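Local coordinates for aminodeoxyfutalosine deaminase (Deinococcus radiodurans, PDB 2IMR), which deaminates aminodeoxyfutalosine to futalosine in menaquinone biosynthesis, using one zinc ion per subunit, and acts more weakly on several adenosine derivatives, at residues F174-P179 with A189-H194; S227-A230 with G234-L237; D151-P156 with D160-R165. All coordinates share one frame; numbering follows the deposited sequence.

Contact 1 (F174-P179 with A189-H194)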
loop_
_atom_site.group_PDB
_atom_site.type_symbol
_atom_site.label_atom_id
_atom_site.label_comp_id
_atom_site.label_asym_id
_atom_site.label_seq_id
_atom_site.Cartn_x
_atom_site.Cartn_y
_atom_site.Cartn_z
ATOM N N PHE A 174 8.212 1.182 -10.319
ATOM C CA PHE A 174 9.438 0.463 -10.674
ATOM C C PHE A 174 10.381 0.551 -9.481
ATOM O O PHE A 174 10.768 1.638 -9.067
ATOM C CB PHE A 174 10.083 1.091 -11.917
ATOM C CG PHE A 174 11.254 0.315 -12.460
ATOM C CD1 PHE A 174 11.181 -1.068 -12.614
ATOM C CD2 PHE A 174 12.418 0.971 -12.855
ATOM C CE1 PHE A 174 12.249 -1.787 -13.154
ATOM C CE2 PHE A 174 13.495 0.263 -13.397
ATOM C CZ PHE A 174 13.410 -1.120 -13.548
ATOM N N GLU A 175 10.757 -0.595 -8.926
ATOM C CA GLU A 175 11.622 -0.594 -7.749
ATOM C C GLU A 175 13.100 -0.408 -8.068
ATOM O O GLU A 175 13.626 -1.020 -8.990
ATOM C CB GLU A 175 11.422 -1.887 -6.956
ATOM C CG GLU A 175 11.888 -1.795 -5.517
ATOM C CD GLU A 175 11.479 -3.002 -4.700
ATOM O OE1 GLU A 175 11.938 -4.118 -5.014
ATOM O OE2 GLU A 175 10.695 -2.834 -3.747
ATOM N N VAL A 176 13.758 0.458 -7.301
ATOM C CA VAL A 176 15.185 0.714 -7.482
ATOM C C VAL A 176 15.894 0.409 -6.170
ATOM O O VAL A 176 15.453 0.832 -5.105
ATOM C CB VAL A 176 15.448 2.174 -7.881
ATOM C CG1 VAL A 176 16.954 2.412 -8.021
ATOM C CG2 VAL A 176 14.740 2.480 -9.190
ATOM N N LEU A 177 16.999 -0.323 -6.252
ATOM C CA LEU A 177 17.733 -0.723 -5.058
ATOM C C LEU A 177 19.245 -0.736 -5.274
ATOM O O LEU A 177 19.747 -1.499 -6.082
ATOM C CB LEU A 177 17.258 -2.124 -4.637
ATOM C CG LEU A 177 17.648 -2.797 -3.312
ATOM C CD1 LEU A 177 16.903 -4.127 -3.226
ATOM C CD2 LEU A 177 19.151 -3.035 -3.214
ATOM N N ASN A 178 19.962 0.120 -4.552
ATOM C CA ASN A 178 21.421 0.163 -4.629
ATOM C C ASN A 178 21.920 1.132 -3.570
ATOM O O ASN A 178 21.767 2.341 -3.708
ATOM C CB ASN A 178 21.911 0.616 -6.002
ATOM C CG ASN A 178 23.409 0.433 -6.154
ATOM O OD1 ASN A 178 24.189 0.985 -5.381
ATOM N ND2 ASN A 178 23.816 -0.354 -7.144
ATOM N N PRO A 179 22.535 0.606 -2.503
ATOM C CA PRO A 179 23.059 1.394 -1.382
ATOM C C PRO A 179 24.443 2.030 -1.521
ATOM O O PRO A 179 24.915 2.675 -0.584
ATOM C CB PRO A 179 23.005 0.400 -0.234
ATOM C CG PRO A 179 23.403 -0.888 -0.923
ATOM C CD PRO A 179 22.595 -0.839 -2.206
ATOM N N ALA A 189 20.559 6.919 -14.010
ATOM C CA ALA A 189 20.501 7.039 -15.465
ATOM C C ALA A 189 19.844 5.814 -16.102
ATOM O O ALA A 189 19.041 5.941 -17.033
ATOM C CB ALA A 189 21.905 7.231 -16.022
ATOM N N ALA A 190 20.184 4.627 -15.600
ATOM C CA ALA A 190 19.619 3.384 -16.123
ATOM C C ALA A 190 18.121 3.317 -15.820
ATOM O O ALA A 190 17.324 2.881 -16.655
ATOM C CB ALA A 190 20.336 2.183 -15.507
ATOM N N ALA A 191 17.749 3.750 -14.618
ATOM C CA ALA A 191 16.352 3.754 -14.206
ATOM C C ALA A 191 15.564 4.769 -15.030
ATOM O O ALA A 191 14.461 4.484 -15.496
ATOM C CB ALA A 191 16.244 4.088 -12.724
ATOM N N ARG A 192 16.137 5.955 -15.210
ATOM C CA ARG A 192 15.478 7.005 -15.980
ATOM C C ARG A 192 15.171 6.542 -17.400
ATOM O O ARG A 192 14.084 6.790 -17.914
ATOM C CB ARG A 192 16.348 8.265 -16.028
ATOM C CG ARG A 192 15.709 9.420 -16.795
ATOM C CD ARG A 192 16.581 10.667 -16.740
ATOM N NE ARG A 192 17.928 10.391 -17.230
ATOM C CZ ARG A 192 18.948 11.241 -17.150
ATOM N NH1 ARG A 192 18.783 12.437 -16.594
ATOM N NH2 ARG A 192 20.140 10.890 -17.621
ATOM N N THR A 193 16.130 5.871 -18.033
ATOM C CA THR A 193 15.931 5.385 -19.393
ATOM C C THR A 193 14.692 4.492 -19.474
ATOM O O THR A 193 13.836 4.690 -20.337
ATOM C CB THR A 193 17.166 4.602 -19.895
ATOM O OG1 THR A 193 18.301 5.477 -19.918
ATOM C CG2 THR A 193 16.926 4.062 -21.301
ATOM N N HIS A 194 14.600 3.509 -18.581
ATOM C CA HIS A 194 13.445 2.609 -18.553
ATOM C C HIS A 194 12.156 3.403 -18.343
ATOM O O HIS A 194 11.156 3.197 -19.039
ATOM C CB HIS A 194 13.585 1.592 -17.414
ATOM C CG HIS A 194 14.486 0.439 -17.728
ATOM N ND1 HIS A 194 14.131 -0.567 -18.600
ATOM C CD2 HIS A 194 15.720 0.121 -17.270
ATOM C CE1 HIS A 194 15.105 -1.456 -18.665
ATOM N NE2 HIS A 194 16.081 -1.063 -17.867
#
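F174 and V176 on strand 170-176 meet H194 and A191 on helix 184-199. Strand and helix are the first two elements of a beta-alpha-beta unit in the (beta/alpha)8 barrel of the amidohydrolases. The backbones come closest at V176 and A191, whose CA atoms are 7.5 Å apart.

The first interaction is an aromatic pair. F174 and H194 lie obliquely, with centroids 5.7 Å apart and planes at 53°, so the pair is neither a parallel stack nor a T-shape. With CG anti to the backbone N (chi1 -173°), the phenyl ring of F174 is carried toward the helix. Its CE2 lies 4.2 Å from H194 CB, so the histidine's CB comes closer than its ring.

The second interaction is aliphatic. V176 CG2 lies 4.2 Å from A191 CB. CG2 is the branch beside the valine's backbone N, while CG1 takes the position anti to that N. The short side chain of A191 is consistent with the close approach of helix and strand here. No hydrogen bond links the two segments.

E175, between the two contact residues, faces elsewhere and is a predicted substrate-binding residue. W198 sits edge-to-face with F174 and also meets the H194 ring. V176 further packs on L222 and L226 of helix 220-233, and F174 on M159 of helix 156-163.

Contact 2 (S227-A230 with G234-L237)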
loop_
_atom_site.group_PDB
_atom_site.type_symbol
_atom_site.label_atom_id
_atom_site.label_comp_id
_atom_site.label_asym_id
_atom_site.label_seq_id
_atom_site.Cartn_x
_atom_site.Cartn_y
_atom_site.Cartn_z
ATOM N N SER A 227 13.814 10.968 -6.033
ATOM C CA SER A 227 12.686 11.777 -5.583
ATOM C C SER A 227 12.575 13.082 -6.363
ATOM O O SER A 227 11.470 13.497 -6.714
ATOM C CB SER A 227 12.755 12.049 -4.066
ATOM O OG SER A 227 13.977 12.642 -3.669
ATOM N N ASP A 228 13.708 13.721 -6.647
ATOM C CA ASP A 228 13.686 14.969 -7.411
ATOM C C ASP A 228 13.156 14.702 -8.815
ATOM O O ASP A 228 12.335 15.460 -9.334
ATOM C CB ASP A 228 15.088 15.583 -7.513
ATOM C CG ASP A 228 15.563 16.195 -6.206
ATOM O OD1 ASP A 228 14.760 16.292 -5.257
ATOM O OD2 ASP A 228 16.745 16.593 -6.132
ATOM N N TYR A 229 13.631 13.623 -9.428
ATOM C CA TYR A 229 13.192 13.262 -10.770
ATOM C C TYR A 229 11.685 13.038 -10.792
ATOM O O TYR A 229 10.975 13.614 -11.614
ATOM C CB TYR A 229 13.902 11.990 -11.242
ATOM C CG TYR A 229 13.490 11.544 -12.628
ATOM C CD1 TYR A 229 13.904 12.250 -13.761
ATOM C CD2 TYR A 229 12.672 10.426 -12.810
ATOM C CE1 TYR A 229 13.514 11.856 -15.042
ATOM C CE2 TYR A 229 12.275 10.024 -14.088
ATOM C CZ TYR A 229 12.701 10.744 -15.196
ATOM O OH TYR A 229 12.313 10.350 -16.455
ATOM N N ALA A 230 11.196 12.205 -9.877
ATOM C CA ALA A 230 9.768 11.903 -9.805
ATOM C C ALA A 230 8.923 13.145 -9.534
ATOM O O ALA A 230 7.872 13.340 -10.147
ATOM C CB ALA A 230 9.509 10.852 -8.724
ATOM N N GLY A 234 6.310 14.360 -12.201
ATOM C CA GLY A 234 4.965 14.020 -11.777
ATOM C C GLY A 234 4.751 12.525 -11.609
ATOM O O GLY A 234 3.653 12.026 -11.846
ATOM N N LEU A 235 5.795 11.803 -11.208
ATOM C CA LEU A 235 5.686 10.359 -11.007
ATOM C C LEU A 235 5.425 10.034 -9.539
ATOM O O LEU A 235 6.155 10.485 -8.659
ATOM C CB LEU A 235 6.975 9.656 -11.444
ATOM C CG LEU A 235 7.316 9.614 -12.933
ATOM C CD1 LEU A 235 8.694 9.010 -13.112
ATOM C CD2 LEU A 235 6.272 8.797 -13.683
ATOM N N PRO A 236 4.373 9.251 -9.251
ATOM C CA PRO A 236 4.099 8.915 -7.853
ATOM C C PRO A 236 5.243 8.099 -7.256
ATOM O O PRO A 236 5.954 7.385 -7.971
ATOM C CB PRO A 236 2.782 8.140 -7.932
ATOM C CG PRO A 236 2.807 7.546 -9.297
ATOM C CD PRO A 236 3.352 8.677 -10.141
ATOM N N LEU A 237 5.431 8.230 -5.947
ATOM C CA LEU A 237 6.494 7.523 -5.245
ATOM C C LEU A 237 5.968 6.678 -4.096
ATOM O O LEU A 237 4.956 7.005 -3.483
ATOM C CB LEU A 237 7.497 8.521 -4.648
ATOM C CG LEU A 237 8.490 9.305 -5.507
ATOM C CD1 LEU A 237 9.034 10.477 -4.692
ATOM C CD2 LEU A 237 9.620 8.399 -5.960
#
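A230 and L235 form the heart of a Schellman motif that ends helix 220-233 before strand 238-241 of the barrel. G234 is the first residue to leave helical geometry, with a positive phi of 76°. The defining six-to-one bond runs from L235 N to A230 O at 2.8 Å, with an N-H...O angle of 156°. The same oxygen is also approached by G234 N, but that bond is weak because it is strongly bent. The residues joined by the six-to-one bond, A230 and L235, also touch through their side chains, as is usual in the motif.

The side chain of L235 can be followed outward. Its CB rests against A230 CB at 3.9 Å, and equally close to A230 CA. CG then lies anti to the carbonyl carbon (chi1 -69°). With the chain extended beyond CG, CD1 reaches the Y229 ring, 3.8 Å from CE2. The tyrosine ring and the leucine cross obliquely. Beyond them, Y229 meets F188 of helix 184-199 edge-to-face.

L237 returns to the helix one turn back. It covers A230 CB with CG and CD2, and its CD1 reaches S227 CA at 4.0 Å. The hydroxyl of S227 takes no part, since its OG bonds to M223 O within the helix. A230 CB thus touches both leucines. It also lies 3.4 Å from the backbone oxygen of L235, while L237 CD2 closes on that same methyl to 3.7 Å.

Contact 3 (D151-P156 with D160-R165)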
loop_
_atom_site.group_PDB
_atom_site.type_symbol
_atom_site.label_atom_id
_atom_site.label_comp_id
_atom_site.label_asym_id
_atom_site.label_seq_id
_atom_site.Cartn_x
_atom_site.Cartn_y
_atom_site.Cartn_z
ATOM N N ASP A 151 1.182 -1.520 -7.281
ATOM C CA ASP A 151 2.124 -2.625 -7.401
ATOM C C ASP A 151 3.577 -2.228 -7.569
ATOM O O ASP A 151 3.913 -1.375 -8.389
ATOM C CB ASP A 151 1.721 -3.529 -8.574
ATOM C CG ASP A 151 2.640 -4.724 -8.729
ATOM O OD1 ASP A 151 2.854 -5.421 -7.723
ATOM O OD2 ASP A 151 3.142 -4.976 -9.850
ATOM N N ILE A 152 4.436 -2.861 -6.779
ATOM C CA ILE A 152 5.862 -2.615 -6.855
ATOM C C ILE A 152 6.392 -3.642 -7.850
ATOM O O ILE A 152 6.173 -4.845 -7.683
ATOM C CB ILE A 152 6.546 -2.823 -5.493
ATOM C CG1 ILE A 152 5.880 -1.938 -4.430
ATOM C CG2 ILE A 152 8.040 -2.505 -5.608
ATOM C CD1 ILE A 152 5.801 -0.462 -4.805
ATOM N N VAL A 153 7.081 -3.163 -8.881
ATOM C CA VAL A 153 7.621 -4.023 -9.930
ATOM C C VAL A 153 9.140 -4.104 -9.892
ATOM O O VAL A 153 9.822 -3.084 -9.756
ATOM C CB VAL A 153 7.221 -3.502 -11.338
ATOM C CG1 VAL A 153 7.777 -4.425 -12.412
ATOM C CG2 VAL A 153 5.714 -3.398 -11.453
ATOM N N TRP A 154 9.667 -5.316 -10.029
ATOM C CA TRP A 154 11.108 -5.522 -10.030
ATOM C C TRP A 154 11.657 -5.766 -11.434
ATOM O O TRP A 154 12.464 -4.985 -11.942
ATOM C CB TRP A 154 11.493 -6.705 -9.138
ATOM C CG TRP A 154 12.968 -7.025 -9.209
ATOM C CD1 TRP A 154 13.594 -7.840 -10.114
ATOM C CD2 TRP A 154 14.001 -6.470 -8.388
ATOM N NE1 TRP A 154 14.957 -7.822 -9.905
ATOM C CE2 TRP A 154 15.232 -6.989 -8.851
ATOM C CE3 TRP A 154 14.007 -5.581 -7.304
ATOM C CZ2 TRP A 154 16.458 -6.648 -8.268
ATOM C CZ3 TRP A 154 15.226 -5.242 -6.723
ATOM C CH2 TRP A 154 16.434 -5.775 -7.207
ATOM N N ALA A 155 11.222 -6.851 -12.062
ATOM C CA ALA A 155 11.716 -7.189 -13.395
ATOM C C ALA A 155 11.141 -6.314 -14.499
ATOM O O ALA A 155 9.932 -6.165 -14.613
ATOM C CB ALA A 155 11.429 -8.666 -13.702
ATOM N N PRO A 156 12.012 -5.720 -15.330
ATOM C CA PRO A 156 11.555 -4.865 -16.429
ATOM C C PRO A 156 10.538 -5.571 -17.340
ATOM O O PRO A 156 9.581 -4.957 -17.812
ATOM C CB PRO A 156 12.851 -4.530 -17.160
ATOM C CG PRO A 156 13.844 -4.455 -16.038
ATOM C CD PRO A 156 13.480 -5.669 -15.199
ATOM N N ASP A 160 6.742 -4.495 -18.552
ATOM C CA ASP A 160 6.272 -4.516 -19.935
ATOM C C ASP A 160 4.912 -5.210 -20.020
ATOM O O ASP A 160 3.982 -4.711 -20.655
ATOM C CB ASP A 160 7.255 -5.258 -20.853
ATOM C CG ASP A 160 8.564 -4.509 -21.057
ATOM O OD1 ASP A 160 8.562 -3.261 -21.002
ATOM O OD2 ASP A 160 9.594 -5.173 -21.295
ATOM N N ALA A 161 4.804 -6.363 -19.369
ATOM C CA ALA A 161 3.569 -7.140 -19.384
ATOM C C ALA A 161 2.404 -6.484 -18.646
ATOM O O ALA A 161 1.296 -6.399 -19.177
ATOM C CB ALA A 161 3.826 -8.526 -18.804
ATOM N N LEU A 162 2.645 -6.027 -17.421
ATOM C CA LEU A 162 1.577 -5.415 -16.632
ATOM C C LEU A 162 1.081 -4.097 -17.208
ATOM O O LEU A 162 -0.112 -3.786 -17.157
ATOM C CB LEU A 162 2.042 -5.211 -15.190
ATOM C CG LEU A 162 2.445 -6.499 -14.461
ATOM C CD1 LEU A 162 2.825 -6.180 -13.022
ATOM C CD2 LEU A 162 1.288 -7.491 -14.492
ATOM N N LEU A 163 2.002 -3.324 -17.765
ATOM C CA LEU A 163 1.649 -2.044 -18.344
ATOM C C LEU A 163 0.636 -2.248 -19.476
ATOM O O LEU A 163 -0.156 -1.358 -19.778
ATOM C CB LEU A 163 2.924 -1.364 -18.853
ATOM C CG LEU A 163 3.044 0.160 -18.789
ATOM C CD1 LEU A 163 2.511 0.701 -17.464
ATOM C CD2 LEU A 163 4.517 0.527 -18.977
ATOM N N ALA A 164 0.644 -3.437 -20.072
ATOM C CA ALA A 164 -0.264 -3.756 -21.176
ATOM C C ALA A 164 -1.581 -4.404 -20.739
ATOM O O ALA A 164 -2.427 -4.728 -21.576
ATOM C CB ALA A 164 0.446 -4.659 -22.180
ATOM N N ARG A 165 -1.759 -4.594 -19.435
ATOM C CA ARG A 165 -2.986 -5.195 -18.915
ATOM C C ARG A 165 -4.121 -4.175 -18.924
ATOM O O ARG A 165 -4.150 -3.251 -18.113
ATOM C CB ARG A 165 -2.768 -5.705 -17.487
ATOM C CG ARG A 165 -1.832 -6.908 -17.371
ATOM C CD ARG A 165 -2.509 -8.216 -17.762
ATOM N NE ARG A 165 -3.660 -8.505 -16.909
ATOM C CZ ARG A 165 -3.843 -9.651 -16.261
ATOM N NH1 ARG A 165 -2.950 -10.627 -16.363
ATOM N NH2 ARG A 165 -4.924 -9.822 -15.509
#
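P156 O accepts the helical i to i+4 bond from D160 N in the first turn of helix 156-163, at 3.0 Å and with an N-H...O angle of 160°. This turn follows strand 149-153 after a short link, with A155 at the N-cap position. Strand and helix begin a beta-alpha-beta unit of the amidohydrolase barrel, which runs on to strand 170-176. Deeper in the contact they stand further apart, with V153 CA and L162 CA separated by 9.1 Å.

L162 bridges that distance with one methyl. Its CG is anti to the carbonyl carbon (chi1 -60°), and CD1 faces the strand. There it meets V153 CG2 at 4.3 Å in apolar contact. It also comes to 3.4 Å from D151 OD2, with the aspartate and leucine side chains crossing at about a right angle. The methyl thus touches one oxygen of a buried carboxylate. The other oxygen, D151 OD1, accepts a hydrogen bond from L102 N. L102 directly follows the zinc ligand H101, so this bond ties the strand to the metal-binding segment.

At the outer end, D160 turns its carboxylate back over the helix start. OD1 is held by W198 NE1 and by a salt bridge to R197. OD2 is merely close to P156 O, at 3.5 Å, and as two acceptors they form no hydrogen bond.

Overall arrangement
Along the chain the order is contact 3, contact 1, contact 2, all within the barrel. Contacts 3 and 1 pair successive strands, 149-153 and 170-176, with the helices that follow them. These strands are neighbours in one parallel sheet, and E175 N probably bonds to V153 O at 2.8 Å. The centres of contacts 1 and 3 are about 14 Å apart. The centres of contacts 1 and 2 are about 12 Å apart, and R192 of helix 184-199 packs on Y229 of helix 220-233. Contacts 2 and 3 do not touch. Contact 2 ends a helix and leads into the strand carrying the zinc ligand H240, while contact 1 holds E175, predicted to bind substrate.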